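DUF917 domain-containing protein (Chromobacterium violaceum, PDB 2O3I) is of unknown function but belongs to the DUF917 family, with the two domains of S-methyl thiohydantoin desulfurase-like proteins. Local coordinates at residues V151-E161 with F200-M211. The protein carries 2 engineered substitutions. Sequence-based numbering, arbitrary orientation.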
loop_
_atom_site.group_PDB
_atom_site.type_symbol
_atom_site.label_atom_id
_atom_site.label_comp_id
_atom_site.label_asym_id
_atom_site.label_seq_id
_atom_site.Cartn_x
_atom_site.Cartn_y
_atom_site.Cartn_z
ATOM N N VAL A 151 -1.325 -21.344 0.577
ATOM C CA VAL A 151 0.065 -20.972 0.237
ATOM C C VAL A 151 0.302 -19.559 0.713
ATOM O O VAL A 151 -0.466 -18.672 0.386
ATOM C CB VAL A 151 0.285 -20.931 -1.302
ATOM C CG1 VAL A 151 1.658 -20.440 -1.592
ATOM C CG2 VAL A 151 0.126 -22.308 -1.843
ATOM N N PRO A 152 1.349 -19.326 1.525
ATOM C CA PRO A 152 1.556 -17.949 1.981
ATOM C C PRO A 152 1.532 -17.018 0.778
ATOM O O PRO A 152 2.229 -17.254 -0.202
ATOM C CB PRO A 152 2.923 -18.009 2.658
ATOM C CG PRO A 152 2.932 -19.392 3.235
ATOM C CD PRO A 152 2.375 -20.225 2.084
ATOM N N PRO A 153 0.705 -15.963 0.830
ATOM C CA PRO A 153 0.602 -15.006 -0.276
ATOM C C PRO A 153 1.771 -14.035 -0.393
ATOM O O PRO A 153 2.011 -13.476 -1.466
ATOM C CB PRO A 153 -0.717 -14.289 0.017
ATOM C CG PRO A 153 -0.739 -14.254 1.510
ATOM C CD PRO A 153 -0.303 -15.671 1.868
ATOM N N THR A 154 2.486 -13.825 0.709
ATOM C CA THR A 154 3.624 -12.911 0.704
ATOM C C THR A 154 4.855 -13.665 1.187
ATOM O O THR A 154 4.741 -14.700 1.831
ATOM C CB THR A 154 3.393 -11.707 1.636
ATOM O OG1 THR A 154 3.405 -12.153 2.994
ATOM C CG2 THR A 154 2.062 -11.047 1.343
ATOM N N PRO A 155 6.054 -13.149 0.894
ATOM C CA PRO A 155 6.375 -11.925 0.159
ATOM C C PRO A 155 5.742 -11.824 -1.223
ATOM O O PRO A 155 5.729 -12.792 -1.990
ATOM C CB PRO A 155 7.896 -11.968 0.074
ATOM C CG PRO A 155 8.292 -12.731 1.289
ATOM C CD PRO A 155 7.285 -13.849 1.292
ATOM N N ALA A 156 5.213 -10.643 -1.531
ATOM C CA ALA A 156 4.610 -10.386 -2.834
ATOM C C ALA A 156 5.496 -9.323 -3.490
ATOM O O ALA A 156 5.962 -8.399 -2.821
ATOM C CB ALA A 156 3.196 -9.866 -2.671
ATOM N N PHE A 157 5.744 -9.455 -4.787
ATOM C CA PHE A 157 6.595 -8.488 -5.460
ATOM C C PHE A 157 5.868 -7.777 -6.599
ATOM O O PHE A 157 5.304 -8.419 -7.478
ATOM C CB PHE A 157 7.849 -9.187 -6.008
ATOM C CG PHE A 157 8.655 -9.922 -4.959
ATOM C CD1 PHE A 157 9.443 -9.224 -4.040
ATOM C CD2 PHE A 157 8.608 -11.308 -4.879
ATOM C CE1 PHE A 157 10.174 -9.904 -3.049
ATOM C CE2 PHE A 157 9.329 -11.998 -3.897
ATOM C CZ PHE A 157 10.115 -11.293 -2.978
ATOM N N LEU A 158 5.868 -6.446 -6.554
ATOM C CA LEU A 158 5.266 -5.621 -7.596
ATOM C C LEU A 158 6.420 -4.883 -8.266
ATOM O O LEU A 158 7.287 -4.334 -7.589
ATOM C CB LEU A 158 4.281 -4.616 -7.004
ATOM C CG LEU A 158 2.954 -5.175 -6.508
ATOM C CD1 LEU A 158 2.195 -4.059 -5.794
ATOM C CD2 LEU A 158 2.143 -5.735 -7.672
ATOM N N ALA A 159 6.439 -4.871 -9.594
ATOM C CA ALA A 159 7.530 -4.221 -10.303
ATOM C C ALA A 159 7.101 -3.311 -11.445
ATOM O O ALA A 159 6.085 -3.549 -12.098
ATOM C CB ALA A 159 8.494 -5.276 -10.815
ATOM N N GLY A 160 7.897 -2.265 -11.665
ATOM C CA GLY A 160 7.645 -1.309 -12.733
ATOM C C GLY A 160 8.394 -1.720 -13.990
ATOM O O GLY A 160 9.066 -2.752 -14.009
ATOM N N GLU A 161 8.295 -0.912 -15.041
ATOM C CA GLU A 161 8.954 -1.219 -16.307
ATOM C C GLU A 161 10.390 -0.702 -16.404
ATOM O O GLU A 161 11.149 -1.124 -17.283
ATOM C CB GLU A 161 8.127 -0.654 -17.468
ATOM C CG GLU A 161 6.721 -1.249 -17.577
ATOM C CD GLU A 161 6.738 -2.730 -17.940
ATOM O OE1 GLU A 161 7.266 -3.070 -19.026
ATOM O OE2 GLU A 161 6.224 -3.551 -17.144
ATOM N N PHE A 200 4.394 3.648 -10.644
ATOM C CA PHE A 200 3.922 2.465 -11.359
ATOM C C PHE A 200 3.167 2.822 -12.638
ATOM O O PHE A 200 3.423 2.251 -13.697
ATOM C CB PHE A 200 3.013 1.614 -10.466
ATOM C CG PHE A 200 3.751 0.643 -9.600
ATOM C CD1 PHE A 200 3.944 0.902 -8.248
ATOM C CD2 PHE A 200 4.260 -0.537 -10.140
ATOM C CE1 PHE A 200 4.635 0.001 -7.443
ATOM C CE2 PHE A 200 4.953 -1.445 -9.343
ATOM C CZ PHE A 200 5.141 -1.177 -7.993
ATOM N N GLY A 201 2.227 3.757 -12.538
ATOM C CA GLY A 201 1.466 4.148 -13.709
ATOM C C GLY A 201 0.208 3.324 -13.900
ATOM O O GLY A 201 -0.157 2.987 -15.028
ATOM N N GLN A 202 -0.442 2.993 -12.787
ATOM C CA GLN A 202 -1.683 2.218 -12.775
ATOM C C GLN A 202 -1.573 0.722 -13.101
ATOM O O GLN A 202 -2.596 0.043 -13.228
ATOM C CB GLN A 202 -2.713 2.868 -13.705
ATOM C CG GLN A 202 -2.973 4.351 -13.416
ATOM C CD GLN A 202 -3.419 4.611 -11.983
ATOM O OE1 GLN A 202 -4.510 4.201 -11.570
ATOM N NE2 GLN A 202 -2.572 5.292 -11.218
ATOM N N PHE A 203 -0.353 0.206 -13.237
ATOM C CA PHE A 203 -0.157 -1.220 -13.523
ATOM C C PHE A 203 1.239 -1.674 -13.120
ATOM O O PHE A 203 2.110 -0.853 -12.814
ATOM C CB PHE A 203 -0.371 -1.534 -15.011
ATOM C CG PHE A 203 0.833 -1.252 -15.877
ATOM C CD1 PHE A 203 1.229 0.056 -16.149
ATOM C CD2 PHE A 203 1.582 -2.299 -16.406
ATOM C CE1 PHE A 203 2.357 0.313 -16.933
ATOM C CE2 PHE A 203 2.710 -2.052 -17.189
ATOM C CZ PHE A 203 3.099 -0.743 -17.453
ATOM N N GLY A 204 1.453 -2.986 -13.126
ATOM C CA GLY A 204 2.755 -3.510 -12.764
ATOM C C GLY A 204 2.839 -5.023 -12.725
ATOM O O GLY A 204 1.819 -5.714 -12.708
ATOM N N GLY A 205 4.065 -5.536 -12.719
ATOM C CA GLY A 205 4.254 -6.965 -12.657
ATOM C C GLY A 205 4.051 -7.456 -11.238
ATOM O O GLY A 205 4.349 -6.744 -10.267
ATOM N N LEU A 206 3.530 -8.671 -11.109
ATOM C CA LEU A 206 3.308 -9.260 -9.794
ATOM C C LEU A 206 3.922 -10.646 -9.705
ATOM O O LEU A 206 3.861 -11.433 -10.650
ATOM C CB LEU A 206 1.809 -9.353 -9.491
ATOM C CG LEU A 206 1.379 -10.233 -8.311
ATOM C CD1 LEU A 206 1.891 -9.648 -6.997
ATOM C CD2 LEU A 206 -0.140 -10.339 -8.297
ATOM N N ALA A 207 4.521 -10.934 -8.559
ATOM C CA ALA A 207 5.120 -12.235 -8.312
ATOM C C ALA A 207 4.824 -12.566 -6.855
ATOM O O ALA A 207 5.268 -11.864 -5.938
ATOM C CB ALA A 207 6.630 -12.193 -8.560
HETATM N N MSE A 208 4.052 -13.628 -6.646
HETATM C CA MSE A 208 3.689 -14.040 -5.295
HETATM C C MSE A 208 3.422 -15.541 -5.244
HETATM O O MSE A 208 3.504 -16.234 -6.262
HETATM C CB MSE A 208 2.452 -13.257 -4.816
HETATM C CG MSE A 208 1.186 -13.473 -5.645
HETATM SE SE MSE A 208 -0.271 -12.310 -5.083
HETATM C CE MSE A 208 -0.867 -13.292 -3.525
ATOM N N TRP A 209 3.114 -16.036 -4.049
ATOM C CA TRP A 209 2.831 -17.451 -3.853
ATOM C C TRP A 209 3.995 -18.378 -4.244
ATOM O O TRP A 209 3.818 -19.374 -4.955
ATOM C CB TRP A 209 1.547 -17.840 -4.609
ATOM C CG TRP A 209 0.273 -17.447 -3.877
ATOM C CD1 TRP A 209 0.037 -17.552 -2.533
ATOM C CD2 TRP A 209 -0.946 -16.966 -4.457
ATOM N NE1 TRP A 209 -1.248 -17.174 -2.242
ATOM C CE2 TRP A 209 -1.878 -16.810 -3.402
ATOM C CE3 TRP A 209 -1.344 -16.655 -5.766
ATOM C CZ2 TRP A 209 -3.187 -16.356 -3.611
ATOM C CZ3 TRP A 209 -2.649 -16.202 -5.978
ATOM C CH2 TRP A 209 -3.554 -16.058 -4.904
HETATM N N MSE A 210 5.189 -18.039 -3.778
HETATM C CA MSE A 210 6.357 -18.867 -4.042
HETATM C C MSE A 210 6.070 -20.242 -3.431
HETATM O O MSE A 210 5.567 -20.336 -2.309
HETATM C CB MSE A 210 7.596 -18.252 -3.397
HETATM C CG MSE A 210 8.033 -16.936 -4.014
HETATM SE SE MSE A 210 9.587 -16.204 -3.105
HETATM C CE MSE A 210 8.651 -15.142 -1.780
HETATM N N MSE A 211 6.383 -21.306 -4.165
HETATM C CA MSE A 211 6.113 -22.652 -3.671
HETATM C C MSE A 211 7.237 -23.658 -3.897
HETATM O O MSE A 211 7.990 -23.574 -4.873
HETATM C CB MSE A 211 4.842 -23.205 -4.330
HETATM C CG MSE A 211 3.595 -22.343 -4.129
HETATM SE SE MSE A 211 2.180 -22.766 -5.408
HETATM C CE MSE A 211 0.667 -22.161 -4.435
HETATM O O HOH W 1 4.650 -18.084 -0.370
HETATM O O HOH W 2 5.156 -15.601 -1.812
#
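Phe157 and Ala207 face each other as an antiparallel hydrogen-bonded pair, joined by Phe157 N to Ala207 O (2.7 Å) and the reciprocal Ala207 N to Phe157 O. Ala159 and Gly205 repeat the pattern. With CG anti to the carbonyl carbon (chi1 -57°), the Phe157 ring lies beside the end of selenomethionine Met210, whose side chain crosses it at about a right angle; Met210 CE lies 3.9 Å from Phe157 CE2 and 3.6 Å from Pro155 CD. Helix 81-96 packs on the face carrying Phe157, Ala159 and Ala207. On the face of Leu158 and Leu206, Leu158 CD2 meets Leu206 CD1 at 4.0 Å, while Leu158 CB rests 3.7 Å from Phe200 CZ. On the N-terminal side of Phe157, where a cis peptide bond precedes Pro155, two waters replace direct backbone bonds: one donates to Pro152 O and Met210 O, the other bridges Pro155 O and Met210 N. There the Trp209 indole turns the edge at CD1 to Pro152 O, 3.2 Å away, and Met208 CE sits 3.6 Å above one ring face, also touching Pro153 CB. Paired backbone bonds thus fix the register from Phe157 to Ala159, whereas the prolines, lacking an N-H to give, leave water to satisfy the carbonyls and Met210 N.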